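Local coordinates for protein putative phospholipase A2 (PDB 2WG9) that probably catalyses the calcium-dependent hydrolysis of the 2-acyl ester of phosphoglycerides, releasing a lysophospholipid and a free fatty acid, at residues S25-C28 with P32-R35; D57-V62 with L84-R89. One frame throughout, in Å; residues are numbered along the deposited sequence. Where two conformers were deposited one is given.

Contact 1 (25-28 with 32-35) is the loop end of a small surface hairpin, and contact 2 (57-62 with 84-89) is a disulfide between two helices. Their centres are about 17 Å apart, on opposite sides of the chain's centre. Their nearest atoms are about 7 Å apart, so they do not touch. The bound octanoate relates them. At contact 1 the side chain of Leu34, in the given conformer, comes within about 4 Å of the ligand. At contact 2 Cys60 lines the same pocket near the carboxylate. The calcium ion is about 8 Å from the side chain of Arg35 and about 10 Å from that of Cys59. His63, the predicted active-site residue, follows segment 57-62 directly.

Contact 1. Residues S25-C28 with P32-R35; sequences SQFC and PLLR
The backbone N of Gln26 gives the shortest polar bond, 2.9 Å to O of Arg35. It is nearly straight, 174° at the hydrogen. The return bond runs from Arg35 N to Gln26 O at 3.0 Å. The two residues thus form an antiparallel hydrogen-bonded pair, and both side chains start on the same face. The Gln26 and Arg35 ends then lead away from the opposite segment.

Next to this pair, Phe27 and Leu33 make the apolar contact. Leu33 CD1 sits over the centre of the Phe27 ring in a CH-pi contact, 3.9 Å from the centroid. Leu33 CB touches the root of the ring at CG, 3.7 Å away. The extended Leu33 chain, with chi2 at -179°, carries CD1 out over the ring. Leu34 turns elsewhere. Its CA makes a CA-H...O contact with Phe27 O at 3.4 Å. Its side chain was deposited in two conformers. The given one touches Thr105 and Val108 of helix 102-125 and the octanoate.

Cys28 ties the first segment to Cys100 by a disulfide. Together the segments form the loop end of an antiparallel beta hairpin whose strands are 24-26 and 35-37, and this hairpin leads into the calcium-binding loop of this secreted phospholipase A2.

Contact 2. Residues D57-V62 with L84-R89; sequences DACCMV and LSCIDR. With OCA (octanoic acid (caprylic acid)), chain D.
Cys59 reaches across to Cys86 and is joined to it by a disulfide. Its CB leaves helix 55-68 toward the other segment. This carbon is 3.7 Å from Cys86 CB. At the tip, Cys59 SG is bonded to Cys86 SG at 2.0 Å. The torsion about the S-S bond is -81°, close to the relaxed torsion of a disulfide. The same sulfur lies 3.7 Å from Ile87 N, one residue further along the second helix.

The two cysteines leave their helices differently. In Cys59, SG is anti to the carbonyl carbon (chi1 -65°). In Cys86, SG is anti to the backbone N (chi1 -167°), and the two sulfurs meet between the helices.

Helices 55-68 and 77-88 probably correspond to the disulfide-linked helix pair found in secreted phospholipases A2. The first carries the predicted catalytic histidine, His63, and the calcium ligand Asp64. Ile87 packs on Ala106 and Ile109 of helix 102-125.

Cys60, the next residue after Cys59, serves the pocket. Its CB is 3.5 Å from octanoate O2, and its SG is 3.6 Å from octanoate C2. That sulfur is bonded to Cys40 in a second disulfide. Just beyond the second helix, Arg89 NH1 donates to Ser85 O at 2.8 Å, in the carbonyl plane on a lone pair. This returns the guanidinium group to a carbonyl of the preceding turn.

Contact 1. Residues S25-C28 with P32-R35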
loop_
_atom_site.group_PDB
_atom_site.type_symbol
_atom_site.label_atom_id
_atom_site.label_comp_id
_atom_site.label_asym_id
_atom_site.label_seq_id
_atom_site.Cartn_x
_atom_site.Cartn_y
_atom_site.Cartn_z
ATOM N N SER A 25 8.474 9.606 -3.041
ATOM C CA SER A 25 7.331 10.144 -3.774
ATOM C C SER A 25 7.652 10.157 -5.265
ATOM O O SER A 25 7.896 11.215 -5.859
ATOM C CB SER A 25 6.914 11.525 -3.243
ATOM O OG SER A 25 8.023 12.394 -3.094
ATOM N N GLN A 26 7.656 8.954 -5.838
ATOM C CA GLN A 26 8.084 8.699 -7.213
ATOM C C GLN A 26 6.959 8.045 -8.007
ATOM O O GLN A 26 6.206 7.233 -7.471
ATOM C CB GLN A 26 9.305 7.771 -7.225
ATOM C CG GLN A 26 10.543 8.318 -6.505
ATOM C CD GLN A 26 11.184 9.484 -7.246
ATOM O OE1 GLN A 26 11.243 9.499 -8.483
ATOM N NE2 GLN A 26 11.671 10.468 -6.494
ATOM N N PHE A 27 6.859 8.402 -9.289
ATOM C CA PHE A 27 5.836 7.868 -10.180
ATOM C C PHE A 27 4.449 7.900 -9.527
ATOM O O PHE A 27 3.714 6.916 -9.543
ATOM C CB PHE A 27 6.220 6.458 -10.651
ATOM C CG PHE A 27 7.525 6.407 -11.404
ATOM C CD1 PHE A 27 8.687 5.954 -10.779
ATOM C CD2 PHE A 27 7.595 6.817 -12.732
ATOM C CE1 PHE A 27 9.896 5.907 -11.471
ATOM C CE2 PHE A 27 8.804 6.784 -13.432
ATOM C CZ PHE A 27 9.952 6.330 -12.807
ATOM N N CYS A 28 4.118 9.063 -8.967
ATOM C CA CYS A 28 2.914 9.283 -8.162
ATOM C C CYS A 28 1.621 8.748 -8.774
ATOM O O CYS A 28 0.713 8.342 -8.046
ATOM C CB CYS A 28 2.762 10.777 -7.865
ATOM S SG CYS A 28 4.201 11.493 -7.019
ATOM N N PRO A 32 2.175 0.674 -11.638
ATOM C CA PRO A 32 3.223 -0.349 -11.492
ATOM C C PRO A 32 4.556 0.166 -10.937
ATOM O O PRO A 32 5.351 -0.630 -10.449
ATOM C CB PRO A 32 3.422 -0.872 -12.927
ATOM C CG PRO A 32 2.236 -0.378 -13.705
ATOM C CD PRO A 32 1.856 0.915 -13.060
ATOM N N LEU A 33 4.794 1.477 -11.007
ATOM C CA LEU A 33 6.070 2.061 -10.590
ATOM C C LEU A 33 5.974 2.954 -9.341
ATOM O O LEU A 33 6.995 3.376 -8.791
ATOM C CB LEU A 33 6.700 2.858 -11.748
ATOM C CG LEU A 33 7.121 2.107 -13.013
ATOM C CD1 LEU A 33 7.742 3.072 -14.007
ATOM C CD2 LEU A 33 8.078 0.941 -12.711
ATOM N N LEU A 34 4.749 3.231 -8.909
ATOM C CA LEU A 34 4.487 4.084 -7.748
ATOM C C LEU A 34 5.350 3.682 -6.546
ATOM O O LEU A 34 5.416 2.501 -6.194
ATOM C CB LEU A 34 2.996 4.000 -7.390
ATOM C CG LEU A 34 2.326 5.040 -6.486
ATOM C CD1 LEU A 34 0.860 5.187 -6.877
ATOM C CD2 LEU A 34 2.447 4.679 -5.015
ATOM N N ARG A 35 6.009 4.667 -5.935
ATOM C CA ARG A 35 6.672 4.489 -4.645
ATOM C C ARG A 35 6.399 5.717 -3.790
ATOM O O ARG A 35 6.845 6.819 -4.109
ATOM C CB ARG A 35 8.177 4.251 -4.792
ATOM C CG ARG A 35 8.501 2.890 -5.343
ATOM C CD ARG A 35 9.974 2.623 -5.345
ATOM N NE ARG A 35 10.241 1.264 -5.794
ATOM C CZ ARG A 35 11.448 0.800 -6.110
ATOM N NH1 ARG A 35 12.514 1.588 -6.027
ATOM N NH2 ARG A 35 11.581 -0.457 -6.512
#

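Contact 2. Residues D57-V62 with L84-R89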
loop_
_atom_site.group_PDB
_atom_site.type_symbol
_atom_site.label_atom_id
_atom_site.label_comp_id
_atom_site.label_asym_id
_atom_site.label_seq_id
_atom_site.Cartn_x
_atom_site.Cartn_y
_atom_site.Cartn_z
ATOM N N ASP A 57 0.601 6.149 3.988
ATOM C CA ASP A 57 1.721 5.214 4.139
ATOM C C ASP A 57 1.418 4.144 5.201
ATOM O O ASP A 57 1.771 2.964 5.040
ATOM C CB ASP A 57 2.994 5.982 4.488
ATOM C CG ASP A 57 4.249 5.214 4.153
ATOM O OD1 ASP A 57 4.203 4.358 3.245
ATOM O OD2 ASP A 57 5.292 5.484 4.795
ATOM N N ALA A 58 0.753 4.562 6.279
ATOM C CA ALA A 58 0.341 3.640 7.340
ATOM C C ALA A 58 -0.654 2.588 6.843
ATOM O O ALA A 58 -0.549 1.421 7.211
ATOM C CB ALA A 58 -0.218 4.409 8.553
ATOM N N CYS A 59 -1.600 2.995 5.993
ATOM C CA CYS A 59 -2.516 2.044 5.352
ATOM C C CYS A 59 -1.738 0.969 4.593
ATOM O O CYS A 59 -2.037 -0.222 4.704
ATOM C CB CYS A 59 -3.480 2.756 4.390
ATOM S SG CYS A 59 -4.631 3.892 5.161
ATOM N N CYS A 60 -0.740 1.399 3.825
ATOM C CA CYS A 60 0.107 0.474 3.071
ATOM C C CYS A 60 0.952 -0.434 3.961
ATOM O O CYS A 60 1.124 -1.628 3.655
ATOM C CB CYS A 60 1.007 1.250 2.112
ATOM S SG CYS A 60 0.081 2.144 0.851
ATOM N N MET A 61 1.480 0.122 5.050
ATOM C CA MET A 61 2.233 -0.675 6.026
ATOM C C MET A 61 1.418 -1.865 6.523
ATOM O O MET A 61 1.904 -3.000 6.522
ATOM C CB MET A 61 2.683 0.181 7.210
ATOM C CG MET A 61 3.402 -0.616 8.295
ATOM S SD MET A 61 3.714 0.385 9.746
ATOM C CE MET A 61 4.867 -0.676 10.646
ATOM N N VAL A 62 0.181 -1.605 6.944
ATOM C CA VAL A 62 -0.715 -2.684 7.394
ATOM C C VAL A 62 -0.947 -3.697 6.276
ATOM O O VAL A 62 -0.911 -4.913 6.507
ATOM C CB VAL A 62 -2.077 -2.141 7.900
ATOM C CG1 VAL A 62 -3.076 -3.277 8.118
ATOM C CG2 VAL A 62 -1.899 -1.355 9.187
ATOM N N LEU A 84 -8.807 -0.580 1.318
ATOM C CA LEU A 84 -9.817 0.343 0.785
ATOM C C LEU A 84 -10.478 1.165 1.895
ATOM O O LEU A 84 -10.586 2.386 1.782
ATOM C CB LEU A 84 -10.880 -0.406 -0.031
ATOM C CG LEU A 84 -10.448 -1.085 -1.339
ATOM C CD1 LEU A 84 -11.639 -1.790 -1.998
ATOM C CD2 LEU A 84 -9.815 -0.088 -2.299
ATOM N N SER A 85 -10.890 0.493 2.971
ATOM C CA SER A 85 -11.443 1.170 4.151
ATOM C C SER A 85 -10.477 2.211 4.705
ATOM O O SER A 85 -10.871 3.343 4.985
ATOM C CB SER A 85 -11.801 0.159 5.243
ATOM O OG SER A 85 -12.759 -0.778 4.776
ATOM N N CYS A 86 -9.211 1.820 4.847
ATOM C CA CYS A 86 -8.167 2.702 5.364
ATOM C C CYS A 86 -7.936 3.922 4.450
ATOM O O CYS A 86 -7.948 5.069 4.918
ATOM C CB CYS A 86 -6.867 1.905 5.571
ATOM S SG CYS A 86 -5.598 2.767 6.538
ATOM N N ILE A 87 -7.738 3.666 3.154
ATOM C CA ILE A 87 -7.569 4.725 2.144
ATOM C C ILE A 87 -8.678 5.785 2.187
ATOM O O ILE A 87 -8.400 6.991 2.114
ATOM C CB ILE A 87 -7.495 4.132 0.702
ATOM C CG1 ILE A 87 -6.147 3.446 0.470
ATOM C CG2 ILE A 87 -7.713 5.221 -0.354
ATOM C CD1 ILE A 87 -6.116 2.583 -0.817
ATOM N N ASP A 88 -9.924 5.329 2.305
ATOM C CA ASP A 88 -11.082 6.223 2.330
ATOM C C ASP A 88 -11.082 7.168 3.552
ATOM O O ASP A 88 -11.776 8.185 3.560
ATOM C CB ASP A 88 -12.382 5.406 2.255
ATOM C CG ASP A 88 -12.607 4.763 0.879
ATOM O OD1 ASP A 88 -11.934 5.154 -0.106
ATOM O OD2 ASP A 88 -13.480 3.870 0.773
ATOM N N ARG A 89 -10.281 6.845 4.565
ATOM C CA ARG A 89 -10.301 7.594 5.826
ATOM C C ARG A 89 -8.980 8.297 6.124
ATOM O O ARG A 89 -8.703 8.676 7.263
ATOM C CB ARG A 89 -10.713 6.674 6.975
ATOM C CG ARG A 89 -12.172 6.275 6.911
ATOM C CD ARG A 89 -12.426 4.894 7.475
ATOM N NE ARG A 89 -13.843 4.549 7.368
ATOM C CZ ARG A 89 -14.403 3.981 6.299
ATOM N NH1 ARG A 89 -13.670 3.676 5.234
ATOM N NH2 ARG A 89 -15.703 3.713 6.301
HETATM C C1 OCA D . 0.765 -1.275 -0.621
HETATM C C2 OCA D . -0.320 -0.622 -1.481
HETATM C C3 OCA D . -0.954 -1.623 -2.445
HETATM C C4 OCA D . -0.035 -1.977 -3.616
HETATM C C5 OCA D . 0.269 -0.771 -4.519
HETATM C C6 OCA D . -0.794 -0.599 -5.603
HETATM C C7 OCA D . -0.199 0.035 -6.860
HETATM C C8 OCA D . -0.708 1.470 -7.036
HETATM O O1 OCA D . 1.940 -1.207 -1.033
HETATM O O2 OCA D . 0.393 -1.819 0.437
#